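Local coordinates for protein tyrosine--tRNA ligase, mitochondrial (PDB 5IHX) that probably joins L-tyrosine to its mitochondrial tRNA at the expense of ATP, as a class I aminoacyl-tRNA synthetase, at residues F61-P74 / W96-S109. Residues are numbered along the deposited sequence; the frame is centred on the assembly and turned at random.
With TYR (tyrosine), chain C.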
# COMPACT_ATOMS: atom_id res chain seq x y z
N PHE A 61 2.88 17.76 -28.65
CA PHE A 61 2.98 16.84 -29.77
C PHE A 61 3.62 17.49 -30.99
O PHE A 61 4.26 16.81 -31.80
CB PHE A 61 1.60 16.29 -30.13
CG PHE A 61 1.19 15.11 -29.30
CD1 PHE A 61 1.79 13.88 -29.47
CD2 PHE A 61 0.20 15.24 -28.34
CE1 PHE A 61 1.42 12.79 -28.70
CE2 PHE A 61 -0.18 14.15 -27.57
CZ PHE A 61 0.43 12.93 -27.75
N THR A 62 3.44 18.79 -31.14
CA THR A 62 4.06 19.52 -32.24
C THR A 62 5.58 19.52 -32.07
O THR A 62 6.31 19.23 -33.01
CB THR A 62 3.55 20.97 -32.34
OG1 THR A 62 2.14 20.96 -32.58
CG2 THR A 62 4.25 21.73 -33.46
N GLU A 63 6.03 19.86 -30.87
CA GLU A 63 7.46 20.05 -30.61
C GLU A 63 8.22 18.75 -30.34
O GLU A 63 9.41 18.67 -30.63
CB GLU A 63 7.64 21.00 -29.42
CG GLU A 63 7.03 22.37 -29.62
CD GLU A 63 7.63 23.11 -30.80
OE1 GLU A 63 8.76 22.78 -31.21
OE2 GLU A 63 6.97 24.03 -31.33
N LYS A 64 7.54 17.75 -29.79
CA LYS A 64 8.21 16.54 -29.32
C LYS A 64 7.57 15.25 -29.81
O LYS A 64 6.34 15.12 -29.84
CB LYS A 64 8.26 16.52 -27.79
CG LYS A 64 8.98 17.70 -27.16
CD LYS A 64 8.81 17.71 -25.64
CE LYS A 64 9.48 16.50 -24.99
NZ LYS A 64 9.36 16.54 -23.51
N ARG A 65 8.41 14.29 -30.18
CA ARG A 65 7.97 12.94 -30.51
C ARG A 65 7.78 12.16 -29.21
O ARG A 65 8.52 11.22 -28.92
CB ARG A 65 9.00 12.26 -31.42
CG ARG A 65 8.57 10.92 -31.99
CD ARG A 65 9.76 10.20 -32.64
NE ARG A 65 10.31 10.94 -33.77
CZ ARG A 65 9.92 10.80 -35.04
NH1 ARG A 65 8.95 9.95 -35.35
NH2 ARG A 65 10.49 11.51 -35.99
N VAL A 66 6.79 12.57 -28.42
CA VAL A 66 6.59 12.02 -27.08
C VAL A 66 5.94 10.65 -27.08
O VAL A 66 5.21 10.30 -28.01
CB VAL A 66 5.72 12.95 -26.20
CG1 VAL A 66 6.39 14.29 -26.03
CG2 VAL A 66 4.32 13.11 -26.80
N GLY A 67 6.22 9.89 -26.03
CA GLY A 67 5.58 8.61 -25.84
C GLY A 67 4.18 8.77 -25.29
O GLY A 67 3.89 9.73 -24.57
N ILE A 68 3.30 7.84 -25.64
CA ILE A 68 1.92 7.85 -25.17
C ILE A 68 1.50 6.42 -24.84
O ILE A 68 1.94 5.49 -25.50
CB ILE A 68 0.96 8.45 -26.21
CG1 ILE A 68 -0.49 8.40 -25.70
CG2 ILE A 68 1.09 7.73 -27.54
CD1 ILE A 68 -1.45 9.23 -26.53
N TYR A 69 0.68 6.25 -23.80
CA TYR A 69 0.23 4.91 -23.44
C TYR A 69 -1.23 4.87 -23.02
O TYR A 69 -1.81 5.88 -22.62
CB TYR A 69 1.10 4.33 -22.32
CG TYR A 69 0.61 4.59 -20.91
CD1 TYR A 69 -0.15 3.65 -20.23
CD2 TYR A 69 0.94 5.76 -20.24
CE1 TYR A 69 -0.60 3.87 -18.94
CE2 TYR A 69 0.51 5.99 -18.94
CZ TYR A 69 -0.26 5.04 -18.30
OH TYR A 69 -0.70 5.26 -17.01
N ALA A 70 -1.82 3.68 -23.16
CA ALA A 70 -3.16 3.40 -22.68
C ALA A 70 -3.12 2.11 -21.89
O ALA A 70 -2.40 1.18 -22.26
CB ALA A 70 -4.13 3.30 -23.83
N GLY A 71 -3.88 2.05 -20.80
CA GLY A 71 -3.91 0.88 -19.95
C GLY A 71 -5.21 0.10 -20.07
O GLY A 71 -6.25 0.66 -20.40
N VAL A 72 -5.13 -1.20 -19.80
CA VAL A 72 -6.32 -2.04 -19.78
C VAL A 72 -6.16 -3.12 -18.72
O VAL A 72 -5.11 -3.76 -18.62
CB VAL A 72 -6.59 -2.69 -21.16
CG1 VAL A 72 -5.37 -3.46 -21.66
CG2 VAL A 72 -7.81 -3.60 -21.10
N ASP A 73 -7.19 -3.30 -17.90
CA ASP A 73 -7.19 -4.33 -16.86
C ASP A 73 -7.89 -5.59 -17.37
O ASP A 73 -9.04 -5.53 -17.80
CB ASP A 73 -7.87 -3.83 -15.58
CG ASP A 73 -6.98 -2.91 -14.76
OD1 ASP A 73 -7.45 -2.39 -13.72
OD2 ASP A 73 -5.79 -2.75 -15.11
N PRO A 74 -7.19 -6.74 -17.34
CA PRO A 74 -7.77 -7.99 -17.83
C PRO A 74 -8.82 -8.60 -16.89
O PRO A 74 -8.50 -9.45 -16.07
CB PRO A 74 -6.55 -8.91 -17.95
CG PRO A 74 -5.61 -8.42 -16.91
CD PRO A 74 -5.80 -6.93 -16.88
N TRP A 96 2.10 7.25 -36.92
CA TRP A 96 2.63 8.61 -36.97
C TRP A 96 4.10 8.68 -36.52
O TRP A 96 4.73 9.73 -36.62
CB TRP A 96 1.79 9.55 -36.11
CG TRP A 96 0.70 10.22 -36.89
CD1 TRP A 96 -0.29 9.62 -37.61
CD2 TRP A 96 0.50 11.63 -37.04
NE1 TRP A 96 -1.09 10.56 -38.20
CE2 TRP A 96 -0.63 11.81 -37.86
CE3 TRP A 96 1.17 12.76 -36.57
CZ2 TRP A 96 -1.11 13.07 -38.22
CZ3 TRP A 96 0.70 14.01 -36.92
CH2 TRP A 96 -0.43 14.15 -37.73
N GLY A 97 4.62 7.57 -36.04
CA GLY A 97 6.02 7.50 -35.63
C GLY A 97 6.24 7.88 -34.18
O GLY A 97 7.38 8.11 -33.76
N LEU A 98 5.16 7.96 -33.41
CA LEU A 98 5.25 8.20 -31.97
C LEU A 98 5.43 6.87 -31.25
O LEU A 98 4.80 5.88 -31.62
CB LEU A 98 4.00 8.91 -31.46
CG LEU A 98 3.78 10.34 -31.96
CD1 LEU A 98 2.34 10.76 -31.73
CD2 LEU A 98 4.73 11.30 -31.25
N PRO A 99 6.29 6.83 -30.22
CA PRO A 99 6.42 5.57 -29.47
C PRO A 99 5.20 5.33 -28.59
O PRO A 99 4.90 6.15 -27.73
CB PRO A 99 7.69 5.78 -28.63
CG PRO A 99 7.85 7.26 -28.52
CD PRO A 99 7.13 7.91 -29.67
N VAL A 100 4.52 4.22 -28.80
CA VAL A 100 3.28 3.93 -28.08
C VAL A 100 3.45 2.72 -27.19
O VAL A 100 4.21 1.80 -27.51
CB VAL A 100 2.10 3.70 -29.06
CG1 VAL A 100 1.94 4.89 -29.97
CG2 VAL A 100 2.31 2.42 -29.87
N THR A 101 2.74 2.72 -26.06
CA THR A 101 2.82 1.61 -25.12
C THR A 101 1.44 1.13 -24.74
O THR A 101 0.58 1.91 -24.35
CB THR A 101 3.59 2.02 -23.84
OG1 THR A 101 4.92 2.41 -24.18
CG2 THR A 101 3.65 0.86 -22.85
N PHE A 102 1.23 -0.18 -24.88
CA PHE A 102 0.03 -0.84 -24.38
C PHE A 102 0.35 -1.40 -23.00
O PHE A 102 1.21 -2.27 -22.87
CB PHE A 102 -0.43 -1.96 -25.31
CG PHE A 102 -0.77 -1.50 -26.70
CD1 PHE A 102 -2.09 -1.47 -27.12
CD2 PHE A 102 0.22 -1.11 -27.59
CE1 PHE A 102 -2.42 -1.06 -28.40
CE2 PHE A 102 -0.11 -0.70 -28.87
CZ PHE A 102 -1.43 -0.67 -29.27
N LEU A 103 -0.35 -0.91 -21.99
CA LEU A 103 -0.11 -1.36 -20.62
C LEU A 103 -1.19 -2.33 -20.16
O LEU A 103 -2.36 -1.96 -20.04
CB LEU A 103 -0.05 -0.17 -19.67
CG LEU A 103 0.22 -0.52 -18.20
CD1 LEU A 103 1.62 -1.11 -18.05
CD2 LEU A 103 0.05 0.69 -17.31
N LEU A 104 -0.78 -3.57 -19.89
CA LEU A 104 -1.70 -4.58 -19.38
C LEU A 104 -1.64 -4.55 -17.85
O LEU A 104 -0.58 -4.78 -17.26
CB LEU A 104 -1.33 -5.96 -19.92
CG LEU A 104 -2.24 -7.13 -19.53
CD1 LEU A 104 -3.68 -6.90 -19.99
CD2 LEU A 104 -1.70 -8.42 -20.11
N GLY A 105 -2.77 -4.26 -17.23
CA GLY A 105 -2.83 -4.09 -15.79
C GLY A 105 -2.97 -5.40 -15.04
O GLY A 105 -3.97 -5.61 -14.36
N GLY A 106 -1.98 -6.27 -15.15
CA GLY A 106 -2.03 -7.56 -14.50
C GLY A 106 -2.14 -7.44 -12.99
O GLY A 106 -2.90 -8.17 -12.35
N ALA A 107 -1.38 -6.50 -12.42
CA ALA A 107 -1.39 -6.28 -10.98
C ALA A 107 -2.61 -5.47 -10.55
O ALA A 107 -3.33 -5.85 -9.63
CB ALA A 107 -0.12 -5.58 -10.54
N THR A 108 -2.85 -4.35 -11.24
CA THR A 108 -3.91 -3.44 -10.85
C THR A 108 -5.30 -4.05 -11.04
O THR A 108 -6.28 -3.55 -10.49
CB THR A 108 -3.84 -2.13 -11.66
OG1 THR A 108 -3.66 -2.43 -13.05
CG2 THR A 108 -2.68 -1.26 -11.18
N SER A 109 -5.37 -5.13 -11.81
CA SER A 109 -6.63 -5.84 -12.00
C SER A 109 -7.01 -6.62 -10.75
O SER A 109 -8.19 -6.89 -10.51
CB SER A 109 -6.55 -6.77 -13.21
OG SER A 109 -5.57 -7.78 -13.02
N TYR C . -7.66 1.88 -14.76
CA TYR C . -7.90 1.65 -16.21
C TYR C . -9.26 1.01 -16.45
O TYR C . -9.88 1.17 -17.50
CB TYR C . -6.80 0.78 -16.81
CG TYR C . -5.41 1.26 -16.47
CD1 TYR C . -4.93 2.47 -16.95
CD2 TYR C . -4.57 0.50 -15.66
CE1 TYR C . -3.66 2.91 -16.65
CE2 TYR C . -3.30 0.93 -15.35
CZ TYR C . -2.85 2.14 -15.84
OH TYR C . -1.58 2.57 -15.53
OXT TYR C . -9.77 0.29 -15.58
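The Tyr69 ring lies alongside Leu103, both side chains pointing the same way; CD2 of Leu103 meets Tyr69 CE1 obliquely at 3.6 Å. At the edge of that ring, Tyr69 OH donates a hydrogen bond to the OH of the bound tyrosine, 3.2 Å away. The Arg65 guanidinium uses its edge on Gly97 O: NH1 lies 2.9 Å from that oxygen, which sits in the guanidinium plane although NH1 stands above the carbonyl plane. A bend at chi3 (-63°) turns the group there, and Glu21 takes NH2 in a salt bridge. Leu98 CD1 meets the Phe61 ring obliquely, near CE1.

Beyond Arg65 and Leu98, strands 68-72 and 100-104 run parallel, their backbones alternating as donor and acceptor from Ile68 N on Pro99 O to Gly105 N on Val72 O. Gly71 passes the ligand ring with CA 3.5 Å from its CD1. Asp73 OD2 accepts Thr108 OG1 on its syn side, tilted out of the carboxylate plane, at 3.0 Å, while OD1 is held by Tyr217.

The two strands, with helix 84-95 between them in sequence, make up a beta-alpha-beta unit of the Rossmann-like catalytic domain. Strand 235-238 flanks 68-72, strand 164-168 flanks 100-104, and helix 212-229 packs against Tyr69 and Leu103.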